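Local coordinates for GDSL-like Lipase/Acylhydrolase family protein (Neisseria meningitidis, PDB 4K7J) that probably removes O-acetyl groups from peptidoglycan as an esterase of the SGNH (GDSL-like) family, at residues A[66-71]-A[352-357]; A[230-235]-A[274-279]; A[111-116]-A[224-229]; A[29-34]-A[311-316]. All coordinates share one frame; numbering follows the deposited sequence.

In the fold
All four contacts are partly buried, but they differ in depth: interaction 1 centres about 13 Å from the middle of the chain and interaction 4 about 19 Å. Interactions 1 and 2 carry no hydrogen bond between their segments and rely on side-chain packing at helix ends. Interactions 3 and 4 have polar bonds, the former tying a loop after strand 109-112 to the loop before helix 231-236, the latter an edge strand to helix 305-318. Interactions 2 and 3 share adjoining segments, 224-229 and 230-235, and touch through the R228-D234 salt bridge and W224 against R231 and M232. Interactions 1 and 4 cross along the sequence, their nearest atoms about 12 Å apart.

Interaction 1 (A[66-71]-A[352-357]); sequences GDFFTD and FSAKGY
F68, F69 and Y357 bring together the first turns of helices 68-81 and 354-373 in the SGNH-type alpha/beta fold. Segment 352-357 directly follows the Asp-x-x-His sequence that in this family usually carries the catalytic Asp and His. The closest approach is aliphatic: F68 CB lies 3.6 Å from Y357 CB. Beyond it the F68 ring receives A354 in a CH-pi contact, with A354 CB 4.0 Å from the ring centroid and 25° off the normal, over one face but offset toward the rim. R98 adds a cation-pi contact to the same ring. F69 CB approaches nearer CD1 of Y357, F68 CB nearer CD2. The F69 CG stands anti to the backbone N (chi1 -176°), which carries the ring along helix 354-373 toward A360, A361 and L364, while F69 CB remains 4.2 Å from Y357 CB. On the way, F69 CD2 passes 3.7 Å from Y357 O. The Y357 ring is held from its own segment as well, with F352 CB 3.4 Å above the ring centre. At its far end the phenol is hydrogen-bonded to H63 ND1, and Y357 OH also accepts a nearly straight bond from F352 N, 3.1 Å long at 170°.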
loop_
_atom_site.group_PDB
_atom_site.type_symbol
_atom_site.label_atom_id
_atom_site.label_comp_id
_atom_site.label_asym_id
_atom_site.label_seq_id
_atom_site.Cartn_x
_atom_site.Cartn_y
_atom_site.Cartn_z
ATOM N N GLY A 66 9.233 1.234 1.532
ATOM C CA GLY A 66 10.290 2.118 1.060
ATOM C C GLY A 66 9.790 3.097 0.013
ATOM O O GLY A 66 10.443 4.094 -0.286
ATOM N N ASP A 67 8.617 2.798 -0.540
ATOM C CA ASP A 67 7.972 3.600 -1.585
ATOM C C ASP A 67 8.733 3.652 -2.914
ATOM O O ASP A 67 8.289 4.319 -3.827
ATOM C CB ASP A 67 7.623 5.028 -1.102
ATOM C CG ASP A 67 6.363 5.582 -1.768
ATOM O OD1 ASP A 67 5.522 4.771 -2.231
ATOM O OD2 ASP A 67 6.205 6.823 -1.827
ATOM N N PHE A 68 9.862 2.954 -3.049
ATOM C CA PHE A 68 10.557 2.963 -4.350
ATOM C C PHE A 68 9.793 2.191 -5.435
ATOM O O PHE A 68 9.806 2.566 -6.607
ATOM C CB PHE A 68 12.001 2.462 -4.229
ATOM C CG PHE A 68 12.916 3.437 -3.548
ATOM C CD1 PHE A 68 13.325 4.594 -4.199
ATOM C CD2 PHE A 68 13.356 3.211 -2.259
ATOM C CE1 PHE A 68 14.170 5.503 -3.572
ATOM C CE2 PHE A 68 14.191 4.121 -1.623
ATOM C CZ PHE A 68 14.603 5.260 -2.282
ATOM N N PHE A 69 9.112 1.127 -5.033
ATOM C CA PHE A 69 8.327 0.314 -5.961
ATOM C C PHE A 69 7.027 1.035 -6.265
ATOM O O PHE A 69 6.690 1.283 -7.423
ATOM C CB PHE A 69 8.048 -1.061 -5.329
ATOM C CG PHE A 69 7.318 -2.030 -6.226
ATOM C CD1 PHE A 69 5.937 -2.000 -6.332
ATOM C CD2 PHE A 69 8.010 -3.009 -6.922
ATOM C CE1 PHE A 69 5.266 -2.916 -7.132
ATOM C CE2 PHE A 69 7.342 -3.920 -7.728
ATOM C CZ PHE A 69 5.978 -3.874 -7.831
ATOM N N THR A 70 6.293 1.389 -5.220
ATOM C CA THR A 70 4.988 2.028 -5.410
ATOM C C THR A 70 5.068 3.424 -6.060
ATOM O O THR A 70 4.158 3.830 -6.772
ATOM C CB THR A 70 4.216 2.085 -4.087
ATOM O OG1 THR A 70 5.126 2.412 -3.035
ATOM C CG2 THR A 70 3.605 0.718 -3.777
ATOM N N ASP A 71 6.159 4.151 -5.846
ATOM C CA ASP A 71 6.262 5.472 -6.451
ATOM C C ASP A 71 6.546 5.370 -7.942
ATOM O O ASP A 71 6.147 6.239 -8.719
ATOM C CB ASP A 71 7.328 6.331 -5.776
ATOM C CG ASP A 71 7.342 7.752 -6.309
ATOM O OD1 ASP A 71 6.280 8.420 -6.268
ATOM O OD2 ASP A 71 8.404 8.187 -6.794
ATOM N N PHE A 352 15.927 -4.684 -2.371
ATOM C CA PHE A 352 16.414 -4.176 -3.640
ATOM C C PHE A 352 16.955 -2.763 -3.486
ATOM O O PHE A 352 16.778 -2.111 -2.449
ATOM C CB PHE A 352 15.309 -4.219 -4.703
ATOM C CG PHE A 352 14.839 -5.609 -5.047
ATOM C CD1 PHE A 352 13.939 -6.283 -4.224
ATOM C CD2 PHE A 352 15.279 -6.237 -6.210
ATOM C CE1 PHE A 352 13.486 -7.584 -4.545
ATOM C CE2 PHE A 352 14.836 -7.525 -6.542
ATOM C CZ PHE A 352 13.934 -8.201 -5.709
ATOM N N SER A 353 17.642 -2.300 -4.517
ATOM C CA SER A 353 18.133 -0.941 -4.531
ATOM C C SER A 353 17.034 -0.129 -5.172
ATOM O O SER A 353 16.095 -0.697 -5.738
ATOM C CB SER A 353 19.411 -0.845 -5.373
ATOM O OG SER A 353 19.128 -1.130 -6.737
ATOM N N ALA A 354 17.164 1.193 -5.100
ATOM C CA ALA A 354 16.170 2.096 -5.667
ATOM C C ALA A 354 15.849 1.752 -7.119
ATOM O O ALA A 354 14.683 1.705 -7.503
ATOM C CB ALA A 354 16.644 3.557 -5.552
ATOM N N LYS A 355 16.871 1.500 -7.931
ATOM C CA LYS A 355 16.611 1.261 -9.348
ATOM C C LYS A 355 16.037 -0.138 -9.568
ATOM O O LYS A 355 15.282 -0.369 -10.517
ATOM C CB LYS A 355 17.856 1.514 -10.210
ATOM C CG LYS A 355 19.014 0.550 -9.986
ATOM C CD LYS A 355 20.137 0.814 -10.996
ATOM C CE LYS A 355 21.218 -0.246 -10.914
ATOM N NZ LYS A 355 22.362 0.097 -11.799
ATOM N N GLY A 356 16.361 -1.059 -8.669
ATOM C CA GLY A 356 15.794 -2.393 -8.726
ATOM C C GLY A 356 14.294 -2.349 -8.503
ATOM O O GLY A 356 13.522 -2.967 -9.241
ATOM N N TYR A 357 13.868 -1.604 -7.489
ATOM C CA TYR A 357 12.435 -1.461 -7.243
ATOM C C TYR A 357 11.738 -0.737 -8.396
ATOM O O TYR A 357 10.617 -1.101 -8.791
ATOM C CB TYR A 357 12.165 -0.734 -5.918
ATOM C CG TYR A 357 12.428 -1.560 -4.681
ATOM C CD1 TYR A 357 11.761 -2.764 -4.469
ATOM C CD2 TYR A 357 13.343 -1.136 -3.719
ATOM C CE1 TYR A 357 12.001 -3.524 -3.341
ATOM C CE2 TYR A 357 13.591 -1.894 -2.585
ATOM C CZ TYR A 357 12.911 -3.088 -2.403
ATOM O OH TYR A 357 13.140 -3.854 -1.280
#

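Interaction 2 (A[230-235]-A[274-279]); sequences DRMNDL and RDSLPA
This is a helix-end contact, in which the C-terminal turn of helix 259-276 and the residue after it lean on the short helix 231-236, within the alpha/beta part of the fold. M232 and S276 mark the closest backbone approach, 6.1 Å from CA to CA. No hydrogen bond links the two segments, so the evidence for the contact is steric. S276 is the small residue at its middle. S276 OG sits 3.2 Å from M232 CB, a tight carbon-oxygen approach, while the hydroxyl is hydrogen-bonded back to Q272 O in its own helix. S276 CB meets M232 O at 3.6 Å, which places the serine beside the peptide of M232 as well as its side chain. The M232 chain bends at chi2 (-57°), and its CG and SD both lie farther from S276 OG than CB does. The second half pairs two leucine side chains, with the L235 carbonyl beside them. L235 CG lies 3.7 Å from L277 CD1, the two side chains crossing obliquely. L277, the first residue to leave helical geometry, also sets CD1 3.7 Å from L235 O, and its CD2 is 3.8 Å from that same oxygen; the carbonyl is thus bordered by both methyls. Among the neighbouring elements, helix 259-276 is the main helix of the crossover between parallel strands 242-246 and 281-286, and helix 231-236 precedes the first of them. Q272 and I273 extend the interface along the longer helix, against M232 and L235 respectively, and W224 packs on M232 from the preceding loop.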
loop_
_atom_site.group_PDB
_atom_site.type_symbol
_atom_site.label_atom_id
_atom_site.label_comp_id
_atom_site.label_asym_id
_atom_site.label_seq_id
_atom_site.Cartn_x
_atom_site.Cartn_y
_atom_site.Cartn_z
ATOM N N ASP A 230 -12.123 -3.797 13.740
ATOM C CA ASP A 230 -12.916 -3.178 12.673
ATOM C C ASP A 230 -12.080 -2.691 11.495
ATOM O O ASP A 230 -12.506 -1.785 10.770
ATOM C CB ASP A 230 -13.728 -1.982 13.202
ATOM C CG ASP A 230 -14.878 -2.397 14.086
ATOM O OD1 ASP A 230 -15.258 -3.582 14.029
ATOM O OD2 ASP A 230 -15.397 -1.536 14.844
ATOM N N ARG A 231 -10.905 -3.280 11.292
ATOM C CA ARG A 231 -10.002 -2.845 10.213
ATOM C C ARG A 231 -10.605 -2.956 8.796
ATOM O O ARG A 231 -10.265 -2.178 7.901
ATOM C CB ARG A 231 -8.693 -3.635 10.287
ATOM C CG ARG A 231 -8.869 -5.147 10.091
ATOM C CD ARG A 231 -7.564 -5.848 10.381
ATOM N NE ARG A 231 -7.676 -7.299 10.475
ATOM C CZ ARG A 231 -7.870 -7.965 11.610
ATOM N NH1 ARG A 231 -7.993 -7.316 12.762
ATOM N NH2 ARG A 231 -7.940 -9.286 11.592
ATOM N N MET A 232 -11.492 -3.921 8.581
ATOM C CA MET A 232 -12.167 -4.038 7.277
ATOM C C MET A 232 -13.125 -2.874 6.995
ATOM O O MET A 232 -13.338 -2.501 5.842
ATOM C CB MET A 232 -12.894 -5.382 7.158
ATOM C CG MET A 232 -11.937 -6.593 7.137
ATOM S SD MET A 232 -10.719 -6.493 5.800
ATOM C CE MET A 232 -9.716 -7.937 6.158
ATOM N N ASN A 233 -13.704 -2.293 8.042
ATOM C CA ASN A 233 -14.479 -1.065 7.856
ATOM C C ASN A 233 -13.584 0.111 7.468
ATOM O O ASN A 233 -14.000 0.984 6.694
ATOM C CB ASN A 233 -15.322 -0.729 9.091
ATOM C CG ASN A 233 -16.291 -1.844 9.457
ATOM O OD1 ASN A 233 -16.677 -2.657 8.614
ATOM N ND2 ASN A 233 -16.673 -1.896 10.725
ATOM N N ASP A 234 -12.353 0.135 7.984
ATOM C CA ASP A 234 -11.369 1.111 7.502
ATOM C C ASP A 234 -11.053 0.861 6.012
ATOM O O ASP A 234 -10.944 1.797 5.222
ATOM C CB ASP A 234 -10.061 1.060 8.320
ATOM C CG ASP A 234 -10.257 1.378 9.804
ATOM O OD1 ASP A 234 -11.239 2.066 10.176
ATOM O OD2 ASP A 234 -9.400 0.937 10.613
ATOM N N LEU A 235 -10.890 -0.402 5.631
ATOM C CA LEU A 235 -10.620 -0.735 4.229
ATOM C C LEU A 235 -11.770 -0.292 3.314
ATOM O O LEU A 235 -11.549 0.291 2.243
ATOM C CB LEU A 235 -10.371 -2.238 4.069
ATOM C CG LEU A 235 -10.121 -2.698 2.630
ATOM C CD1 LEU A 235 -8.890 -2.047 2.045
ATOM C CD2 LEU A 235 -10.028 -4.201 2.552
ATOM N N ARG A 274 -13.015 -8.738 -0.377
ATOM C CA ARG A 274 -14.119 -8.729 -1.344
ATOM C C ARG A 274 -15.435 -8.310 -0.705
ATOM O O ARG A 274 -16.180 -7.533 -1.287
ATOM C CB ARG A 274 -14.279 -10.092 -2.011
ATOM C CG ARG A 274 -13.125 -10.476 -2.914
ATOM C CD ARG A 274 -13.549 -11.558 -3.895
ATOM N NE ARG A 274 -12.470 -11.904 -4.818
ATOM C CZ ARG A 274 -12.058 -11.109 -5.800
ATOM N NH1 ARG A 274 -12.635 -9.923 -5.971
ATOM N NH2 ARG A 274 -11.072 -11.489 -6.612
ATOM N N ASP A 275 -15.710 -8.816 0.493
ATOM C CA ASP A 275 -16.900 -8.396 1.241
ATOM C C ASP A 275 -16.855 -6.898 1.519
ATOM O O ASP A 275 -17.868 -6.209 1.398
ATOM C CB ASP A 275 -17.022 -9.138 2.581
ATOM C CG ASP A 275 -17.245 -10.639 2.422
ATOM O OD1 ASP A 275 -17.477 -11.114 1.284
ATOM O OD2 ASP A 275 -17.194 -11.345 3.455
ATOM N N SER A 276 -15.677 -6.395 1.887
ATOM C CA SER A 276 -15.546 -5.001 2.307
ATOM C C SER A 276 -15.522 -4.032 1.135
ATOM O O SER A 276 -15.967 -2.892 1.261
ATOM C CB SER A 276 -14.300 -4.798 3.183
ATOM O OG SER A 276 -14.361 -5.629 4.328
ATOM N N LEU A 277 -14.999 -4.482 -0.000
ATOM C CA LEU A 277 -14.947 -3.656 -1.208
ATOM C C LEU A 277 -15.391 -4.492 -2.415
ATOM O O LEU A 277 -14.555 -5.014 -3.161
ATOM C CB LEU A 277 -13.531 -3.114 -1.435
ATOM C CG LEU A 277 -12.936 -2.055 -0.501
ATOM C CD1 LEU A 277 -11.443 -1.926 -0.775
ATOM C CD2 LEU A 277 -13.634 -0.719 -0.710
ATOM N N PRO A 278 -16.715 -4.631 -2.606
ATOM C CA PRO A 278 -17.256 -5.536 -3.630
ATOM C C PRO A 278 -16.883 -5.142 -5.059
ATOM O O PRO A 278 -16.860 -6.002 -5.935
ATOM C CB PRO A 278 -18.776 -5.434 -3.438
ATOM C CG PRO A 278 -18.972 -4.763 -2.114
ATOM C CD PRO A 278 -17.776 -3.895 -1.904
ATOM N N ALA A 279 -16.587 -3.871 -5.295
ATOM C CA ALA A 279 -16.270 -3.425 -6.646
ATOM C C ALA A 279 -14.762 -3.398 -6.942
ATOM O O ALA A 279 -14.356 -3.059 -8.056
ATOM C CB ALA A 279 -16.896 -2.050 -6.912
#

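Interaction 3 (A[111-116]-A[224-229]); sequences LTSRNN and WSKWRA
S113 turns its hydroxyl into the position between its backbone N and carbonyl carbon (chi1 53°), and K226 extends fully beyond CG; together these torsions put two donors of segment 224-229 against one serine. The indole of W227 supplies the first. W227 NE1 donates to S113 OG over 2.9 Å, and the oxygen lies at the ring edge, 7° out of its plane, though the bond is bent within that plane. The lysine supplies the second donor, K226 NZ reaching S113 O at 2.7 Å. This ammonium is tilted 23° from the carbonyl plane, and it also makes a weak bond to R114 O, 3.3 Å away. Along the arm, K226 CD rests 3.9 Å from S113 CB, covering the serine with methylene. Both sides have local support. T112 OG1 accepts from R114 N at 3.2 Å in an ST turn that shapes the loop after strand 109-112. W227 is backed by W224, whose CA lies 4.0 Å above the centre of the W227 ring. The chemistry runs one way: of the bonds that cross between the segments, every donor lies in 224-229 and every acceptor in 111-116. The link between the N-terminal family region and the GDSL-like region is thus one charge-dipole grip, where the lysine meets carbonyl oxygens that would be expected to stabilise the ammonium, plus one neutral hydrogen bond.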
loop_
_atom_site.group_PDB
_atom_site.type_symbol
_atom_site.label_atom_id
_atom_site.label_comp_id
_atom_site.label_asym_id
_atom_site.label_seq_id
_atom_site.Cartn_x
_atom_site.Cartn_y
_atom_site.Cartn_z
ATOM N N LEU A 111 3.816 5.642 15.450
ATOM C CA LEU A 111 3.914 4.348 16.107
ATOM C C LEU A 111 3.412 3.334 15.088
ATOM O O LEU A 111 2.397 3.579 14.426
ATOM C CB LEU A 111 3.029 4.321 17.355
ATOM C CG LEU A 111 2.899 2.954 18.019
ATOM C CD1 LEU A 111 4.212 2.613 18.688
ATOM C CD2 LEU A 111 1.730 2.903 19.005
ATOM N N THR A 112 4.121 2.216 14.915
ATOM C CA THR A 112 3.669 1.202 13.957
ATOM C C THR A 112 3.539 -0.193 14.579
ATOM O O THR A 112 4.052 -0.453 15.666
ATOM C CB THR A 112 4.588 1.086 12.720
ATOM O OG1 THR A 112 5.657 0.158 12.989
ATOM C CG2 THR A 112 5.128 2.438 12.289
ATOM N N SER A 113 2.893 -1.099 13.857
ATOM C CA SER A 113 2.623 -2.439 14.379
ATOM C C SER A 113 3.813 -3.377 14.198
ATOM O O SER A 113 3.764 -4.524 14.624
ATOM C CB SER A 113 1.359 -3.044 13.738
ATOM O OG SER A 113 1.422 -3.003 12.316
ATOM N N ARG A 114 4.879 -2.887 13.572
ATOM C CA ARG A 114 6.080 -3.681 13.400
ATOM C C ARG A 114 6.570 -4.303 14.718
ATOM O O ARG A 114 6.765 -5.510 14.797
ATOM C CB ARG A 114 7.187 -2.848 12.744
ATOM C CG ARG A 114 8.532 -3.558 12.665
ATOM C CD ARG A 114 9.546 -2.725 11.881
ATOM N NE ARG A 114 10.803 -3.444 11.690
ATOM C CZ ARG A 114 11.863 -3.324 12.486
ATOM N NH1 ARG A 114 11.823 -2.509 13.532
ATOM N NH2 ARG A 114 12.963 -4.026 12.234
ATOM N N ASN A 115 6.757 -3.479 15.747
ATOM C CA ASN A 115 7.179 -3.984 17.051
ATOM C C ASN A 115 6.156 -3.740 18.135
ATOM O O ASN A 115 6.340 -4.213 19.253
ATOM C CB ASN A 115 8.471 -3.324 17.531
ATOM C CG ASN A 115 9.591 -3.426 16.540
ATOM O OD1 ASN A 115 10.092 -2.407 16.071
ATOM N ND2 ASN A 115 10.009 -4.653 16.221
ATOM N N ASN A 116 5.099 -2.984 17.837
ATOM C CA ASN A 116 4.187 -2.564 18.911
ATOM C C ASN A 116 2.750 -3.040 18.810
ATOM O O ASN A 116 2.278 -3.418 17.743
ATOM C CB ASN A 116 4.187 -1.042 19.057
ATOM C CG ASN A 116 5.529 -0.516 19.479
ATOM O OD1 ASN A 116 5.800 -0.335 20.670
ATOM N ND2 ASN A 116 6.391 -0.289 18.507
ATOM N N TRP A 224 -2.080 -8.608 9.858
ATOM C CA TRP A 224 -3.219 -7.700 9.946
ATOM C C TRP A 224 -3.959 -7.909 11.282
ATOM O O TRP A 224 -4.668 -7.013 11.764
ATOM C CB TRP A 224 -4.186 -7.910 8.778
ATOM C CG TRP A 224 -3.698 -7.399 7.436
ATOM C CD1 TRP A 224 -2.405 -7.152 7.058
ATOM C CD2 TRP A 224 -4.516 -7.075 6.306
ATOM N NE1 TRP A 224 -2.373 -6.693 5.763
ATOM C CE2 TRP A 224 -3.656 -6.647 5.278
ATOM C CE3 TRP A 224 -5.898 -7.108 6.066
ATOM C CZ2 TRP A 224 -4.130 -6.252 4.025
ATOM C CZ3 TRP A 224 -6.365 -6.720 4.824
ATOM C CH2 TRP A 224 -5.482 -6.292 3.818
ATOM N N SER A 225 -3.792 -9.090 11.878
ATOM C CA SER A 225 -4.413 -9.397 13.176
ATOM C C SER A 225 -3.932 -8.462 14.307
ATOM O O SER A 225 -4.611 -8.305 15.324
ATOM C CB SER A 225 -4.188 -10.868 13.560
ATOM O OG SER A 225 -2.860 -11.067 14.001
ATOM N N LYS A 226 -2.778 -7.826 14.108
ATOM C CA LYS A 226 -2.275 -6.807 15.030
ATOM C C LYS A 226 -3.106 -5.530 15.006
ATOM O O LYS A 226 -2.976 -4.693 15.904
ATOM C CB LYS A 226 -0.833 -6.417 14.674
ATOM C CG LYS A 226 0.237 -7.475 14.915
ATOM C CD LYS A 226 1.587 -6.892 14.476
ATOM C CE LYS A 226 2.764 -7.821 14.748
ATOM N NZ LYS A 226 4.035 -7.190 14.236
ATOM N N TRP A 227 -3.920 -5.358 13.964
ATOM C CA TRP A 227 -4.671 -4.116 13.785
ATOM C C TRP A 227 -6.074 -4.273 14.390
ATOM O O TRP A 227 -6.476 -5.383 14.729
ATOM C CB TRP A 227 -4.748 -3.716 12.301
ATOM C CG TRP A 227 -3.424 -3.668 11.584
ATOM C CD1 TRP A 227 -2.184 -3.580 12.150
ATOM C CD2 TRP A 227 -3.215 -3.728 10.169
ATOM N NE1 TRP A 227 -1.222 -3.574 11.175
ATOM C CE2 TRP A 227 -1.828 -3.662 9.949
ATOM C CE3 TRP A 227 -4.072 -3.826 9.060
ATOM C CZ2 TRP A 227 -1.269 -3.688 8.667
ATOM C CZ3 TRP A 227 -3.516 -3.860 7.784
ATOM C CH2 TRP A 227 -2.125 -3.805 7.602
ATOM N N ARG A 228 -6.811 -3.173 14.527
ATOM C CA ARG A 228 -8.086 -3.204 15.256
ATOM C C ARG A 228 -9.120 -4.138 14.615
ATOM O O ARG A 228 -9.072 -4.403 13.423
ATOM C CB ARG A 228 -8.659 -1.785 15.454
ATOM C CG ARG A 228 -9.236 -1.149 14.208
ATOM C CD ARG A 228 -9.336 0.372 14.357
ATOM N NE ARG A 228 -10.158 0.975 13.303
ATOM C CZ ARG A 228 -11.464 1.189 13.422
ATOM N NH1 ARG A 228 -12.085 0.853 14.542
ATOM N NH2 ARG A 228 -12.148 1.731 12.424
ATOM N N ALA A 229 -10.051 -4.639 15.420
ATOM C CA ALA A 229 -11.024 -5.624 14.932
ATOM C C ALA A 229 -11.844 -5.098 13.746
ATOM O O ALA A 229 -12.190 -5.856 12.846
ATOM C CB ALA A 229 -11.948 -6.072 16.070
#

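Interaction 4 (A[29-34]-A[311-316]); sequences TDYGNA and MQRRVA
The Y31 ring carries T29 CG2 over one face, 3.3 Å above the plane and offset toward the rim, and meets R313 NH1 at its edge. The guanidinium of R313 is turned 85° to the ring and has Y31 OH and T29 OG1 at its own edge. These groups join edge strand 28-30 of the mixed sheet of the alpha/beta fold, together with the residue after it, to helix 305-318. R313 NH1 donates to Y31 OH over 2.9 Å with an N-H...O angle of 155°. The phenolic oxygen lies 3° out of the guanidinium plane, so the bend of the bond is almost all within that plane; a bend at chi3 of R313 swings the group round to this position. Nearer the backbone, the tyrosine packs on A316, within helix 305-318, with Y31 CD2 3.9 Å from A316 CB and Y31 CB 3.7 Å from A316 O. F323 of the adjoining strand 322-325 is touched by both R313 and A316, which places the helix against the sheet. A water completes the polar side, 3.0 Å from T29 OG1 and weakly bonded to R313 NH2. Just past Y31 the chain is turned by D30: its OD1 accepts from G32 N at 2.8 Å in an Asx turn, and its OD2 uses the syn lone pair to take A34 N at 2.9 Å.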
loop_
_atom_site.group_PDB
_atom_site.type_symbol
_atom_site.label_atom_id
_atom_site.label_comp_id
_atom_site.label_asym_id
_atom_site.label_seq_id
_atom_site.Cartn_x
_atom_site.Cartn_y
_atom_site.Cartn_z
ATOM N N THR A 29 -1.054 -13.089 -14.303
ATOM C CA THR A 29 -2.053 -14.113 -14.583
ATOM C C THR A 29 -3.371 -13.695 -13.964
ATOM O O THR A 29 -3.440 -13.416 -12.765
ATOM C CB THR A 29 -1.662 -15.500 -14.015
ATOM O OG1 THR A 29 -0.394 -15.904 -14.543
ATOM C CG2 THR A 29 -2.719 -16.540 -14.377
ATOM N N ASP A 30 -4.421 -13.634 -14.779
ATOM C CA ASP A 30 -5.740 -13.295 -14.251
ATOM C C ASP A 30 -6.594 -14.534 -14.013
ATOM O O ASP A 30 -7.021 -15.178 -14.961
ATOM C CB ASP A 30 -6.463 -12.330 -15.188
ATOM C CG ASP A 30 -7.811 -11.894 -14.647
ATOM O OD1 ASP A 30 -8.081 -12.112 -13.445
ATOM O OD2 ASP A 30 -8.601 -11.329 -15.434
ATOM N N TYR A 31 -6.851 -14.846 -12.743
ATOM C CA TYR A 31 -7.681 -15.991 -12.368
ATOM C C TYR A 31 -9.137 -15.606 -12.184
ATOM O O TYR A 31 -9.954 -16.415 -11.745
ATOM C CB TYR A 31 -7.164 -16.640 -11.089
ATOM C CG TYR A 31 -5.816 -17.270 -11.283
ATOM C CD1 TYR A 31 -5.677 -18.414 -12.056
ATOM C CD2 TYR A 31 -4.674 -16.701 -10.730
ATOM C CE1 TYR A 31 -4.433 -18.995 -12.255
ATOM C CE2 TYR A 31 -3.427 -17.271 -10.928
ATOM C CZ TYR A 31 -3.317 -18.426 -11.684
ATOM O OH TYR A 31 -2.083 -18.995 -11.894
ATOM N N GLY A 32 -9.441 -14.348 -12.481
ATOM C CA GLY A 32 -10.804 -13.865 -12.501
ATOM C C GLY A 32 -11.166 -13.458 -13.918
ATOM O O GLY A 32 -10.725 -14.076 -14.888
ATOM N N ASN A 33 -11.956 -12.402 -14.037
ATOM C CA ASN A 33 -12.447 -11.954 -15.330
ATOM C C ASN A 33 -12.349 -10.440 -15.365
ATOM O O ASN A 33 -13.356 -9.742 -15.263
ATOM C CB ASN A 33 -13.900 -12.407 -15.508
ATOM C CG ASN A 33 -14.395 -12.280 -16.946
ATOM O OD1 ASN A 33 -13.653 -11.870 -17.848
ATOM N ND2 ASN A 33 -15.666 -12.642 -17.163
ATOM N N ALA A 34 -11.122 -9.943 -15.494
ATOM C CA ALA A 34 -10.851 -8.521 -15.342
ATOM C C ALA A 34 -11.611 -7.666 -16.350
ATOM O O ALA A 34 -12.102 -6.591 -16.006
ATOM C CB ALA A 34 -9.349 -8.248 -15.421
ATOM N N MET A 311 1.944 -21.150 -2.514
ATOM C CA MET A 311 0.730 -20.887 -1.769
ATOM C C MET A 311 0.079 -19.618 -2.295
ATOM O O MET A 311 -1.137 -19.580 -2.503
ATOM C CB MET A 311 1.021 -20.730 -0.278
ATOM C CG MET A 311 -0.207 -20.274 0.496
ATOM S SD MET A 311 0.250 -19.537 2.058
ATOM C CE MET A 311 0.871 -17.963 1.466
ATOM N N GLN A 312 0.892 -18.586 -2.526
ATOM C CA GLN A 312 0.363 -17.302 -2.992
ATOM C C GLN A 312 -0.404 -17.438 -4.295
ATOM O O GLN A 312 -1.476 -16.844 -4.459
ATOM C CB GLN A 312 1.479 -16.274 -3.166
ATOM C CG GLN A 312 2.156 -15.869 -1.871
ATOM C CD GLN A 312 3.253 -14.844 -2.087
ATOM O OE1 GLN A 312 4.298 -15.156 -2.635
ATOM N NE2 GLN A 312 3.007 -13.607 -1.668
ATOM N N ARG A 313 0.150 -18.203 -5.230
ATOM C CA ARG A 313 -0.530 -18.422 -6.496
ATOM C C ARG A 313 -1.828 -19.225 -6.343
ATOM O O ARG A 313 -2.832 -18.886 -6.951
ATOM C CB ARG A 313 0.401 -19.061 -7.535
ATOM C CG ARG A 313 -0.227 -19.110 -8.904
ATOM C CD ARG A 313 0.517 -20.047 -9.827
ATOM N NE ARG A 313 1.750 -19.454 -10.324
ATOM C CZ ARG A 313 1.811 -18.618 -11.356
ATOM N NH1 ARG A 313 0.706 -18.268 -11.998
ATOM N NH2 ARG A 313 2.979 -18.126 -11.741
ATOM N N ARG A 314 -1.823 -20.264 -5.514
ATOM C CA ARG A 314 -3.063 -21.000 -5.231
ATOM C C ARG A 314 -4.147 -20.091 -4.643
ATOM O O ARG A 314 -5.318 -20.185 -5.008
ATOM C CB ARG A 314 -2.813 -22.148 -4.252
ATOM C CG ARG A 314 -2.073 -23.335 -4.820
ATOM C CD ARG A 314 -2.220 -24.560 -3.901
ATOM N NE ARG A 314 -1.639 -24.378 -2.567
ATOM C CZ ARG A 314 -0.342 -24.477 -2.310
ATOM N NH1 ARG A 314 0.506 -24.745 -3.290
ATOM N NH2 ARG A 314 0.112 -24.309 -1.080
ATOM N N VAL A 315 -3.752 -19.211 -3.728
ATOM C CA VAL A 315 -4.704 -18.263 -3.135
ATOM C C VAL A 315 -5.309 -17.352 -4.199
ATOM O O VAL A 315 -6.533 -17.134 -4.229
ATOM C CB VAL A 315 -4.046 -17.399 -2.032
ATOM C CG1 VAL A 315 -4.957 -16.228 -1.650
ATOM C CG2 VAL A 315 -3.722 -18.255 -0.815
ATOM N N ALA A 316 -4.447 -16.826 -5.072
ATOM C CA ALA A 316 -4.893 -16.020 -6.216
ATOM C C ALA A 316 -5.964 -16.723 -7.057
ATOM O O ALA A 316 -6.999 -16.131 -7.408
ATOM C CB ALA A 316 -3.702 -15.656 -7.092
HETATM O O HOH W 1 2.113 -15.159 -13.020
#